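Local coordinates for WbmS, polysaccharide deacetylase involved in O-antigen biosynthesis (Bordetella bronchiseptica, PDB 3HFT), which probably acts as a zinc-dependent polysaccharide deacetylase that removes acetyl groups from sugars during O-antigen biosynthesis, at residues A22-D26 against P85-L89; D50-Q54 against T75-N80; V91-F95 against I110-L115; S128-A132 against C148-V152. All coordinates share one frame; numbering follows the deposited sequence.

Contact 1: residues A22-D26 against P85-L89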
loop_
_atom_site.group_PDB
_atom_site.type_symbol
_atom_site.label_atom_id
_atom_site.label_comp_id
_atom_site.label_asym_id
_atom_site.label_seq_id
_atom_site.Cartn_x
_atom_site.Cartn_y
_atom_site.Cartn_z
ATOM N N ALA A 22 18.360 2.975 -13.364
ATOM C CA ALA A 22 18.547 4.100 -12.479
ATOM C C ALA A 22 18.433 3.684 -11.010
ATOM O O ALA A 22 18.085 2.547 -10.692
ATOM C CB ALA A 22 17.518 5.182 -12.830
ATOM N N ARG A 23 18.804 4.616 -10.134
ATOM C CA ARG A 23 18.646 4.477 -8.703
ATOM C C ARG A 23 17.318 5.096 -8.269
ATOM O O ARG A 23 16.828 6.030 -8.895
ATOM C CB ARG A 23 19.778 5.217 -8.010
ATOM C CG ARG A 23 21.140 4.707 -8.432
ATOM C CD ARG A 23 22.206 5.625 -7.931
ATOM N NE ARG A 23 22.075 6.938 -8.521
ATOM C CZ ARG A 23 22.966 7.531 -9.299
ATOM N NH1 ARG A 23 24.119 6.959 -9.604
ATOM N NH2 ARG A 23 22.702 8.734 -9.755
ATOM N N ILE A 24 16.733 4.600 -7.187
ATOM C CA ILE A 24 15.477 5.201 -6.711
ATOM C C ILE A 24 15.631 6.717 -6.482
ATOM O O ILE A 24 14.750 7.489 -6.868
ATOM C CB ILE A 24 14.931 4.462 -5.433
ATOM C CG1 ILE A 24 14.542 3.002 -5.759
ATOM C CG2 ILE A 24 13.772 5.238 -4.769
ATOM C CD1 ILE A 24 13.220 2.822 -6.578
ATOM N N SER A 25 16.757 7.172 -5.914
ATOM C CA SER A 25 16.918 8.611 -5.666
ATOM C C SER A 25 17.103 9.446 -6.928
ATOM O O SER A 25 17.185 10.684 -6.846
ATOM C CB SER A 25 18.097 8.860 -4.736
ATOM O OG SER A 25 19.248 8.217 -5.236
ATOM N N ASP A 26 17.140 8.811 -8.097
ATOM C CA ASP A 26 17.201 9.556 -9.358
ATOM C C ASP A 26 15.805 10.039 -9.773
ATOM O O ASP A 26 15.690 10.876 -10.654
ATOM C CB ASP A 26 17.795 8.703 -10.483
ATOM C CG ASP A 26 19.256 8.364 -10.277
ATOM O OD1 ASP A 26 20.021 9.207 -9.789
ATOM O OD2 ASP A 26 19.660 7.245 -10.658
ATOM N N PRO A 85 29.500 4.400 -7.058
ATOM C CA PRO A 85 28.662 5.565 -7.330
ATOM C C PRO A 85 27.369 5.229 -8.077
ATOM O O PRO A 85 26.460 6.060 -8.138
ATOM C CB PRO A 85 29.568 6.459 -8.178
ATOM C CG PRO A 85 30.528 5.526 -8.821
ATOM C CD PRO A 85 30.735 4.401 -7.865
ATOM N N LEU A 86 27.278 4.030 -8.635
ATOM C CA LEU A 86 26.067 3.608 -9.324
ATOM C C LEU A 86 25.059 2.976 -8.367
ATOM O O LEU A 86 23.916 2.694 -8.754
ATOM C CB LEU A 86 26.413 2.603 -10.428
ATOM C CG LEU A 86 27.342 3.039 -11.559
ATOM C CD1 LEU A 86 27.416 1.944 -12.602
ATOM C CD2 LEU A 86 26.885 4.341 -12.168
ATOM N N PHE A 87 25.470 2.744 -7.125
ATOM C CA PHE A 87 24.620 2.068 -6.158
ATOM C C PHE A 87 24.116 3.001 -5.077
ATOM O O PHE A 87 24.866 3.774 -4.526
ATOM C CB PHE A 87 25.372 0.924 -5.477
ATOM C CG PHE A 87 25.683 -0.254 -6.385
ATOM C CD1 PHE A 87 25.128 -0.377 -7.649
ATOM C CD2 PHE A 87 26.464 -1.290 -5.915
ATOM C CE1 PHE A 87 25.407 -1.475 -8.439
ATOM C CE2 PHE A 87 26.735 -2.392 -6.704
ATOM C CZ PHE A 87 26.201 -2.484 -7.959
ATOM N N GLU A 88 22.849 2.879 -4.740
ATOM C CA GLU A 88 22.277 3.640 -3.644
ATOM C C GLU A 88 22.002 2.660 -2.499
ATOM O O GLU A 88 21.523 1.550 -2.724
ATOM C CB GLU A 88 20.986 4.307 -4.082
ATOM C CG GLU A 88 20.189 4.903 -2.934
ATOM C CD GLU A 88 18.903 5.576 -3.389
ATOM O OE1 GLU A 88 18.687 5.687 -4.618
ATOM O OE2 GLU A 88 18.108 5.955 -2.493
ATOM N N LEU A 89 22.329 3.070 -1.282
ATOM C CA LEU A 89 22.048 2.271 -0.100
ATOM C C LEU A 89 20.828 2.892 0.589
ATOM O O LEU A 89 20.810 4.094 0.879
ATOM C CB LEU A 89 23.239 2.264 0.853
ATOM C CG LEU A 89 23.119 1.405 2.130
ATOM C CD1 LEU A 89 22.926 -0.088 1.808
ATOM C CD2 LEU A 89 24.316 1.614 3.090
#
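Arg23 and Glu88 face each other with CA atoms 6.3 Å apart where a short 3-10 turn at 24-26 comes up against the first residues of strand 87-91. Glu88 reaches across to the turn: CG lies anti to its own backbone N (chi1 169°) and the chain beyond is fully extended, which carries the carboxylate straight to Ser25. There OE1 takes two bonds from one residue. Ser25 N gives a hydrogen bond of 2.8 Å to Glu88 OE1 on the syn lone pair, and the Ser25 hydroxyl adds a second, OG to OE1 2.7 Å, from well above the carboxylate plane. The other oxygen, OE2, is hydrogen-bonded to Ser123 OG, so both ends of this buried carboxylate are held and its rotation is fixed. Arg23 runs alongside residues 85-86, just before the strand, its CG 3.4 Å from Leu86 O, and the edge of its guanidinium lies near Leu86 CA. The bend at chi3 turns the group back to Asp26, where Arg23 NH2 makes a salt bridge of 2.7 Å to Asp26 OD1; Asp26 OD2 also accepts from Arg23 N. This pairing closes the turn, whose backbone bond runs from Asp26 N to Arg23 O. Strand 87-91 is an outermost strand of the five-stranded parallel sheet, paired with strand 67-71, and the contact fastens the N-terminal loop to it, a sheet consistent with the distorted beta/alpha barrel of polysaccharide deacetylases.

Contact 2: residues D50-Q54 against T75-N80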
loop_
_atom_site.group_PDB
_atom_site.type_symbol
_atom_site.label_atom_id
_atom_site.label_comp_id
_atom_site.label_asym_id
_atom_site.label_seq_id
_atom_site.Cartn_x
_atom_site.Cartn_y
_atom_site.Cartn_z
ATOM N N ASP A 50 27.013 -13.026 3.919
ATOM C CA ASP A 50 27.922 -12.247 3.098
ATOM C C ASP A 50 28.258 -12.877 1.748
ATOM O O ASP A 50 28.343 -12.161 0.756
ATOM C CB ASP A 50 29.216 -11.966 3.869
ATOM C CG ASP A 50 29.067 -10.864 4.907
ATOM O OD1 ASP A 50 28.014 -10.206 5.017
ATOM O OD2 ASP A 50 30.038 -10.636 5.638
ATOM N N PHE A 51 28.474 -14.199 1.683
ATOM C CA PHE A 51 28.861 -14.811 0.401
ATOM C C PHE A 51 27.706 -14.716 -0.598
ATOM O O PHE A 51 27.911 -14.530 -1.802
ATOM C CB PHE A 51 29.364 -16.265 0.564
ATOM C CG PHE A 51 28.287 -17.272 0.863
ATOM C CD1 PHE A 51 27.889 -17.517 2.170
ATOM C CD2 PHE A 51 27.745 -18.053 -0.152
ATOM C CE1 PHE A 51 26.912 -18.455 2.456
ATOM C CE2 PHE A 51 26.783 -19.012 0.122
ATOM C CZ PHE A 51 26.354 -19.211 1.425
ATOM N N VAL A 52 26.485 -14.802 -0.084
ATOM C CA VAL A 52 25.284 -14.657 -0.904
ATOM C C VAL A 52 25.138 -13.210 -1.390
ATOM O O VAL A 52 24.896 -12.979 -2.566
ATOM C CB VAL A 52 24.032 -15.117 -0.132
ATOM C CG1 VAL A 52 22.721 -14.757 -0.890
ATOM C CG2 VAL A 52 24.116 -16.619 0.164
ATOM N N LEU A 53 25.294 -12.236 -0.493
ATOM C CA LEU A 53 25.174 -10.828 -0.891
ATOM C C LEU A 53 26.291 -10.485 -1.868
ATOM O O LEU A 53 26.048 -9.835 -2.887
ATOM C CB LEU A 53 25.198 -9.902 0.343
ATOM C CG LEU A 53 25.191 -8.394 0.072
ATOM C CD1 LEU A 53 24.014 -7.981 -0.809
ATOM C CD2 LEU A 53 25.160 -7.646 1.397
ATOM N N GLN A 54 27.504 -10.974 -1.601
ATOM C CA GLN A 54 28.622 -10.701 -2.508
ATOM C C GLN A 54 28.366 -11.189 -3.925
ATOM O O GLN A 54 28.740 -10.537 -4.890
ATOM C CB GLN A 54 29.928 -11.308 -2.018
ATOM C CG GLN A 54 31.129 -10.842 -2.886
ATOM C CD GLN A 54 31.397 -9.355 -2.744
ATOM O OE1 GLN A 54 31.621 -8.888 -1.638
ATOM N NE2 GLN A 54 31.359 -8.606 -3.848
ATOM N N THR A 75 26.975 -5.172 7.867
ATOM C CA THR A 75 27.982 -6.027 7.223
ATOM C C THR A 75 28.995 -5.142 6.506
ATOM O O THR A 75 28.646 -4.088 5.976
ATOM C CB THR A 75 27.374 -6.989 6.173
ATOM O OG1 THR A 75 28.418 -7.417 5.277
ATOM C CG2 THR A 75 26.258 -6.313 5.363
ATOM N N PRO A 76 30.263 -5.554 6.482
ATOM C CA PRO A 76 31.212 -4.725 5.745
ATOM C C PRO A 76 30.875 -4.552 4.256
ATOM O O PRO A 76 31.360 -3.611 3.629
ATOM C CB PRO A 76 32.549 -5.448 5.948
ATOM C CG PRO A 76 32.198 -6.803 6.439
ATOM C CD PRO A 76 30.906 -6.706 7.130
ATOM N N LEU A 77 30.008 -5.405 3.705
ATOM C CA LEU A 77 29.640 -5.298 2.310
ATOM C C LEU A 77 28.799 -4.056 2.019
ATOM O O LEU A 77 28.731 -3.614 0.878
ATOM C CB LEU A 77 28.931 -6.573 1.841
ATOM C CG LEU A 77 29.774 -7.852 1.866
ATOM C CD1 LEU A 77 29.000 -9.041 1.327
ATOM C CD2 LEU A 77 31.021 -7.651 1.101
ATOM N N LEU A 78 28.187 -3.468 3.039
ATOM C CA LEU A 78 27.483 -2.208 2.839
ATOM C C LEU A 78 28.453 -1.129 2.348
ATOM O O LEU A 78 28.077 -0.247 1.582
ATOM C CB LEU A 78 26.778 -1.750 4.120
ATOM C CG LEU A 78 25.672 -2.654 4.669
ATOM C CD1 LEU A 78 24.867 -1.910 5.741
ATOM C CD2 LEU A 78 24.760 -3.173 3.554
ATOM N N GLU A 79 29.707 -1.212 2.769
ATOM C CA GLU A 79 30.721 -0.257 2.320
ATOM C C GLU A 79 31.011 -0.405 0.812
ATOM O O GLU A 79 31.263 0.586 0.143
ATOM C CB GLU A 79 31.993 -0.386 3.179
ATOM C CG GLU A 79 33.005 0.751 3.009
ATOM C CD GLU A 79 32.389 2.154 3.124
ATOM O OE1 GLU A 79 31.500 2.367 3.981
ATOM O OE2 GLU A 79 32.804 3.049 2.352
ATOM N N ASN A 80 30.924 -1.626 0.277
ATOM C CA ASN A 80 31.042 -1.842 -1.175
ATOM C C ASN A 80 29.943 -1.076 -1.913
ATOM O O ASN A 80 30.176 -0.439 -2.931
ATOM C CB ASN A 80 30.867 -3.324 -1.571
ATOM C CG ASN A 80 31.889 -4.252 -0.940
ATOM O OD1 ASN A 80 32.556 -3.898 0.017
ATOM N ND2 ASN A 80 32.000 -5.465 -1.479
#
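Leu77 points its side chain from the start of helix 77-83 at the first turn of helix 50-63, and Asp50, Leu53 and Gln54 surround its end. CG anti to the carbonyl carbon (chi1 -64°) aims the branch across the gap, with CD1 3.2 Å from Asp50 O and also near the CB atoms of Asp50, Leu53 and Gln54. Leu53 runs antiparallel to it, the two side chains overlapping head to tail until Leu53 CD2 is 3.9 Å from Leu77 CB. Gln54 comes in across Leu77 instead: its chain bends at chi2 (66°) and brings OE1 to 3.1 Å from Leu77 CD2. The amide planes of Gln54 and Asn80 are turned 44° apart, while Gln54 NE2 is bonded to Asp58 in its own helix. On the other flank Asp50 and Thr75 lie side by side, each reaching toward the other's backbone. The Thr75 hydroxyl donates to Asp50, OG1 to OD1 2.8 Å, meeting the oxygen from above the carboxylate plane. Thr75 OG1 also accepts from Leu77 N at 3.0 Å in a nearly straight capping bond. By donating one hydrogen bond and accepting another, Thr75 OG1 links the helix start to the carboxylate. The nearby acid would probably strengthen that cap, so a polar link between two helix starts borders the leucine packing.

Contact 3: residues V91-F95 against I110-L115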
loop_
_atom_site.group_PDB
_atom_site.type_symbol
_atom_site.label_atom_id
_atom_site.label_comp_id
_atom_site.label_asym_id
_atom_site.label_seq_id
_atom_site.Cartn_x
_atom_site.Cartn_y
_atom_site.Cartn_z
ATOM N N VAL A 91 17.348 1.578 3.438
ATOM C CA VAL A 91 17.081 0.744 4.625
ATOM C C VAL A 91 15.875 -0.161 4.462
ATOM O O VAL A 91 14.931 0.164 3.729
ATOM C CB VAL A 91 16.954 1.642 5.919
ATOM C CG1 VAL A 91 18.313 2.188 6.285
ATOM C CG2 VAL A 91 15.919 2.770 5.718
ATOM N N HIS A 92 15.948 -1.301 5.151
ATOM C CA HIS A 92 14.921 -2.320 5.171
ATOM C C HIS A 92 14.556 -2.664 6.625
ATOM O O HIS A 92 14.898 -3.730 7.140
ATOM C CB HIS A 92 15.422 -3.546 4.412
ATOM C CG HIS A 92 14.340 -4.441 3.891
ATOM N ND1 HIS A 92 13.374 -4.018 3.005
ATOM C CD2 HIS A 92 14.127 -5.769 4.075
ATOM C CE1 HIS A 92 12.589 -5.038 2.695
ATOM N NE2 HIS A 92 13.021 -6.108 3.337
ATOM N N PRO A 93 13.836 -1.755 7.289
ATOM C CA PRO A 93 13.449 -1.941 8.681
ATOM C C PRO A 93 12.460 -3.100 8.820
ATOM O O PRO A 93 11.639 -3.329 7.915
ATOM C CB PRO A 93 12.760 -0.610 9.026
ATOM C CG PRO A 93 12.221 -0.140 7.751
ATOM C CD PRO A 93 13.283 -0.497 6.743
ATOM N N ASN A 94 12.551 -3.811 9.946
ATOM C CA ASN A 94 11.688 -4.943 10.226
ATOM C C ASN A 94 10.747 -4.697 11.382
ATOM O O ASN A 94 11.151 -4.770 12.565
ATOM C CB ASN A 94 12.524 -6.163 10.555
ATOM C CG ASN A 94 11.673 -7.399 10.767
ATOM O OD1 ASN A 94 10.507 -7.467 10.352
ATOM N ND2 ASN A 94 12.268 -8.396 11.374
ATOM N N PHE A 95 9.491 -4.397 11.046
ATOM C CA PHE A 95 8.486 -4.109 12.051
ATOM C C PHE A 95 7.594 -5.309 12.353
ATOM O O PHE A 95 6.689 -5.187 13.181
ATOM C CB PHE A 95 7.596 -2.942 11.615
ATOM C CG PHE A 95 8.345 -1.674 11.251
ATOM C CD1 PHE A 95 9.115 -0.998 12.191
ATOM C CD2 PHE A 95 8.219 -1.126 9.971
ATOM C CE1 PHE A 95 9.788 0.185 11.859
ATOM C CE2 PHE A 95 8.869 0.068 9.641
ATOM C CZ PHE A 95 9.663 0.721 10.580
ATOM N N ILE A 110 12.770 0.794 16.345
ATOM C CA ILE A 110 13.242 -0.090 15.268
ATOM C C ILE A 110 13.770 0.707 14.058
ATOM O O ILE A 110 14.810 0.371 13.477
ATOM C CB ILE A 110 12.129 -1.098 14.826
ATOM C CG1 ILE A 110 11.818 -2.114 15.943
ATOM C CG2 ILE A 110 12.535 -1.839 13.539
ATOM C CD1 ILE A 110 10.544 -2.929 15.718
ATOM N N LEU A 111 13.035 1.746 13.684
ATOM C CA LEU A 111 13.396 2.598 12.564
ATOM C C LEU A 111 14.701 3.310 12.836
ATOM O O LEU A 111 15.568 3.354 11.978
ATOM C CB LEU A 111 12.299 3.636 12.302
ATOM C CG LEU A 111 12.516 4.698 11.205
ATOM C CD1 LEU A 111 12.845 4.043 9.802
ATOM C CD2 LEU A 111 11.288 5.676 11.114
ATOM N N ASP A 112 14.828 3.888 14.022
ATOM C CA ASP A 112 16.042 4.609 14.372
ATOM C C ASP A 112 17.253 3.678 14.390
ATOM O O ASP A 112 18.317 4.041 13.912
ATOM C CB ASP A 112 15.873 5.331 15.701
ATOM C CG ASP A 112 14.975 6.580 15.588
ATOM O OD1 ASP A 112 14.740 7.098 14.456
ATOM O OD2 ASP A 112 14.515 7.040 16.658
ATOM N N ARG A 113 17.090 2.465 14.903
ATOM C CA ARG A 113 18.188 1.513 14.871
ATOM C C ARG A 113 18.578 1.149 13.457
ATOM O O ARG A 113 19.750 1.057 13.150
ATOM C CB ARG A 113 17.855 0.230 15.618
ATOM C CG ARG A 113 18.224 0.234 17.059
ATOM C CD ARG A 113 18.362 -1.192 17.554
ATOM N NE ARG A 113 17.131 -1.958 17.396
ATOM C CZ ARG A 113 16.084 -1.877 18.215
ATOM N NH1 ARG A 113 16.097 -1.051 19.230
ATOM N NH2 ARG A 113 15.004 -2.614 17.994
ATOM N N THR A 114 17.594 0.920 12.595
ATOM C CA THR A 114 17.870 0.553 11.201
ATOM C C THR A 114 18.582 1.682 10.446
ATOM O O THR A 114 19.474 1.441 9.619
ATOM C CB THR A 114 16.568 0.222 10.463
ATOM O OG1 THR A 114 15.790 -0.682 11.261
ATOM C CG2 THR A 114 16.856 -0.391 9.097
ATOM N N LEU A 115 18.184 2.919 10.733
ATOM C CA LEU A 115 18.776 4.077 10.069
ATOM C C LEU A 115 20.261 4.224 10.388
ATOM O O LEU A 115 20.988 4.840 9.614
ATOM C CB LEU A 115 18.017 5.358 10.438
ATOM C CG LEU A 115 16.662 5.476 9.737
ATOM C CD1 LEU A 115 15.805 6.559 10.384
ATOM C CD2 LEU A 115 16.896 5.753 8.271
HETATM O O HOH W 1 15.103 -3.530 11.513
#
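Thr114 sets its methyl over the bend between Val91 and Pro93: CG2 lies 3.8 Å from Val91 CB and equally close to Pro93 CA, while OG1 sits beside the proline. That split follows from chi1 -48°, which puts CG2 anti to the backbone N and turns the hydroxyl back along the helix. Thr114 OG1 donates to Ile110 O at 2.6 Å, tilted out of the carbonyl plane, and Thr114 N reaches the same oxygen from the opposite face. One water joins the two segments, accepting from Asn94 N at 3.0 Å and donating to Thr114 OG1. Segment 91-95 leaves the C-terminal end of strand 87-91, where His92 turns away from the helix and binds the zinc ion with NE2, completing a site with Asp46 and His127; an Asp-His-His metal site is characteristic of the polysaccharide deacetylase family. Val91 CG2 also meets Leu115 CD2 at 4.0 Å. Farther along, the Phe95 ring is crossed obliquely by Ile110, whose CG2 is 3.8 Å from Phe95 CD1 and 3.4 Å from Asn94 O. Leu111 N approaches the edge of that ring, and Ile135 of helix 133-141 touches Phe95 as well.

Contact 4: residues S128-A132 against C148-V152. With EDO (1,2-ethanediol), chain F.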
loop_
_atom_site.group_PDB
_atom_site.type_symbol
_atom_site.label_atom_id
_atom_site.label_comp_id
_atom_site.label_asym_id
_atom_site.label_seq_id
_atom_site.Cartn_x
_atom_site.Cartn_y
_atom_site.Cartn_z
ATOM N N SER A 128 8.504 -7.132 4.722
ATOM C CA SER A 128 7.093 -7.566 4.658
ATOM C C SER A 128 6.103 -6.438 4.323
ATOM O O SER A 128 4.898 -6.575 4.546
ATOM C CB SER A 128 6.681 -8.306 5.926
ATOM O OG SER A 128 7.457 -9.507 5.993
ATOM N N LEU A 129 6.636 -5.334 3.802
ATOM C CA LEU A 129 5.825 -4.211 3.335
ATOM C C LEU A 129 4.932 -3.681 4.432
ATOM O O LEU A 129 3.786 -3.273 4.202
ATOM C CB LEU A 129 5.037 -4.639 2.076
ATOM C CG LEU A 129 5.895 -5.130 0.897
ATOM C CD1 LEU A 129 5.056 -5.378 -0.366
ATOM C CD2 LEU A 129 7.035 -4.150 0.578
ATOM N N VAL A 130 5.471 -3.681 5.653
ATOM C CA VAL A 130 4.754 -3.119 6.775
ATOM C C VAL A 130 4.713 -1.596 6.608
ATOM O O VAL A 130 5.753 -0.927 6.507
ATOM C CB VAL A 130 5.385 -3.481 8.159
ATOM C CG1 VAL A 130 4.533 -2.832 9.290
ATOM C CG2 VAL A 130 5.538 -4.999 8.380
ATOM N N GLN A 131 3.512 -1.030 6.593
ATOM C CA GLN A 131 3.340 0.407 6.369
ATOM C C GLN A 131 2.055 0.867 7.038
ATOM O O GLN A 131 1.196 0.036 7.399
ATOM C CB GLN A 131 3.313 0.690 4.869
ATOM C CG GLN A 131 2.242 -0.087 4.136
ATOM C CD GLN A 131 2.500 -0.187 2.645
ATOM O OE1 GLN A 131 2.224 0.755 1.897
ATOM N NE2 GLN A 131 3.016 -1.351 2.201
ATOM N N ALA A 132 1.973 2.186 7.261
ATOM C CA ALA A 132 0.847 2.820 7.905
ATOM C C ALA A 132 1.078 4.322 7.728
ATOM O O ALA A 132 2.208 4.777 7.514
ATOM C CB ALA A 132 0.835 2.490 9.453
ATOM N N CYS A 148 9.067 2.893 -0.895
ATOM C CA CYS A 148 9.022 1.845 -1.901
ATOM C C CYS A 148 8.181 0.662 -1.444
ATOM O O CYS A 148 8.450 -0.463 -1.817
ATOM C CB CYS A 148 10.441 1.378 -2.235
ATOM S SG CYS A 148 11.405 2.752 -2.949
ATOM N N ASN A 149 7.115 0.944 -0.693
ATOM C CA ASN A 149 6.286 -0.102 -0.053
ATOM C C ASN A 149 5.010 -0.565 -0.780
ATOM O O ASN A 149 4.389 -1.525 -0.360
ATOM C CB ASN A 149 5.894 0.387 1.344
ATOM C CG ASN A 149 7.019 0.182 2.350
ATOM O OD1 ASN A 149 7.536 -0.907 2.448
ATOM N ND2 ASN A 149 7.354 1.201 3.114
ATOM N N ILE A 150 4.623 0.122 -1.850
ATOM C CA ILE A 150 3.420 -0.248 -2.635
ATOM C C ILE A 150 3.806 -1.166 -3.796
ATOM O O ILE A 150 4.593 -0.772 -4.680
ATOM C CB ILE A 150 2.720 0.984 -3.257
ATOM C CG1 ILE A 150 2.177 1.946 -2.176
ATOM C CG2 ILE A 150 1.510 0.546 -4.167
ATOM C CD1 ILE A 150 1.018 1.439 -1.452
ATOM N N LEU A 151 3.243 -2.369 -3.804
ATOM C CA LEU A 151 3.457 -3.308 -4.868
ATOM C C LEU A 151 2.179 -3.415 -5.673
ATOM O O LEU A 151 1.178 -3.896 -5.191
ATOM C CB LEU A 151 3.865 -4.674 -4.320
ATOM C CG LEU A 151 4.464 -5.726 -5.278
ATOM C CD1 LEU A 151 4.980 -6.938 -4.460
ATOM C CD2 LEU A 151 3.540 -6.219 -6.407
ATOM N N VAL A 152 2.204 -2.926 -6.916
ATOM C CA VAL A 152 1.098 -3.110 -7.827
ATOM C C VAL A 152 1.602 -4.036 -8.936
ATOM O O VAL A 152 2.476 -3.671 -9.704
ATOM C CB VAL A 152 0.632 -1.761 -8.452
ATOM C CG1 VAL A 152 -0.506 -2.032 -9.430
ATOM C CG2 VAL A 152 0.224 -0.757 -7.338
HETATM C C1 EDO F . 9.353 -7.466 1.342
HETATM O O1 EDO F . 9.599 -8.212 2.553
HETATM C C2 EDO F . 10.283 -8.014 0.259
HETATM O O2 EDO F . 11.639 -8.216 0.762
#
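Leu129 and Asn149 bring the two irregular segments together, their CA atoms 5.3 Å apart; Ser128 and Leu129 both have positive phi, so the chain turns sharply here before Ala132, the N-cap residue of helix 133-141. Gln131 spans the gap. With CG between the backbone N and the carbonyl carbon (chi1 56°), the extended chain beyond is directed so that its amide comes within reach of Leu129 O and Asn149 O. Gln131 NE2 then serves two carbonyls: it gives a nearly straight bond of 2.9 Å to Leu129 O, which lies in the Gln131 amide plane, and another of 2.9 Å to Asn149 O. NE2 sits above the plane of both carbonyls, off their lone pairs. Gln131 OE1, which accepts from Arg172, is 3.6 Å from Ile150 CD1. The glutamine and Asn149 run alongside in opposed directions, amide planes 51° apart and Gln131 NE2 3.5 Å from Asn149 CB. The segments are the loops following two adjacent parallel strands of the mixed sheet, 123-124 and 146-147, the first leading from zinc ligand His127 into helix 133-141. Asn149 is held on both ends of its amide, ND2 by Asp147 and OD1 by Ser126 N. Leu129 lies antiparallel to the asparagine, its CD2 3.8 Å from Asn149 OD1, and its CD1 packs 4.2 Å from Leu151 CB. Ser128 N donates to O1 of a 1,2-ethanediol at 2.7 Å, a molecule also bonded to His208 and probably taken up from the crystallisation liquor. At the dimer interface, Gln131 and Ile150 pack against their counterparts in the second subunit.

How the contacts relate
Contacts 3 and 4 are buried, whereas contacts 1 and 2 are partly open. Contact 1 lies at the start of strand 87-91 and contact 3 begins at its other end, so charge and hydroxyl bonding at one end gives way to apolar packing with a single bridging water at the other. Contact 2 joins helices 50-63 and 77-83 and meets contact 1 through Leu78 CD2 and Leu89 CD1, 4.0 Å apart. Contacts 3 and 4 meet through Phe95 and Val130; contact 3 supplies a zinc ligand, while contact 4 relies on buried amides and reaches the second subunit. Contacts 2 and 4, with centres about 25 Å apart, occupy opposite sides of the chain's centre.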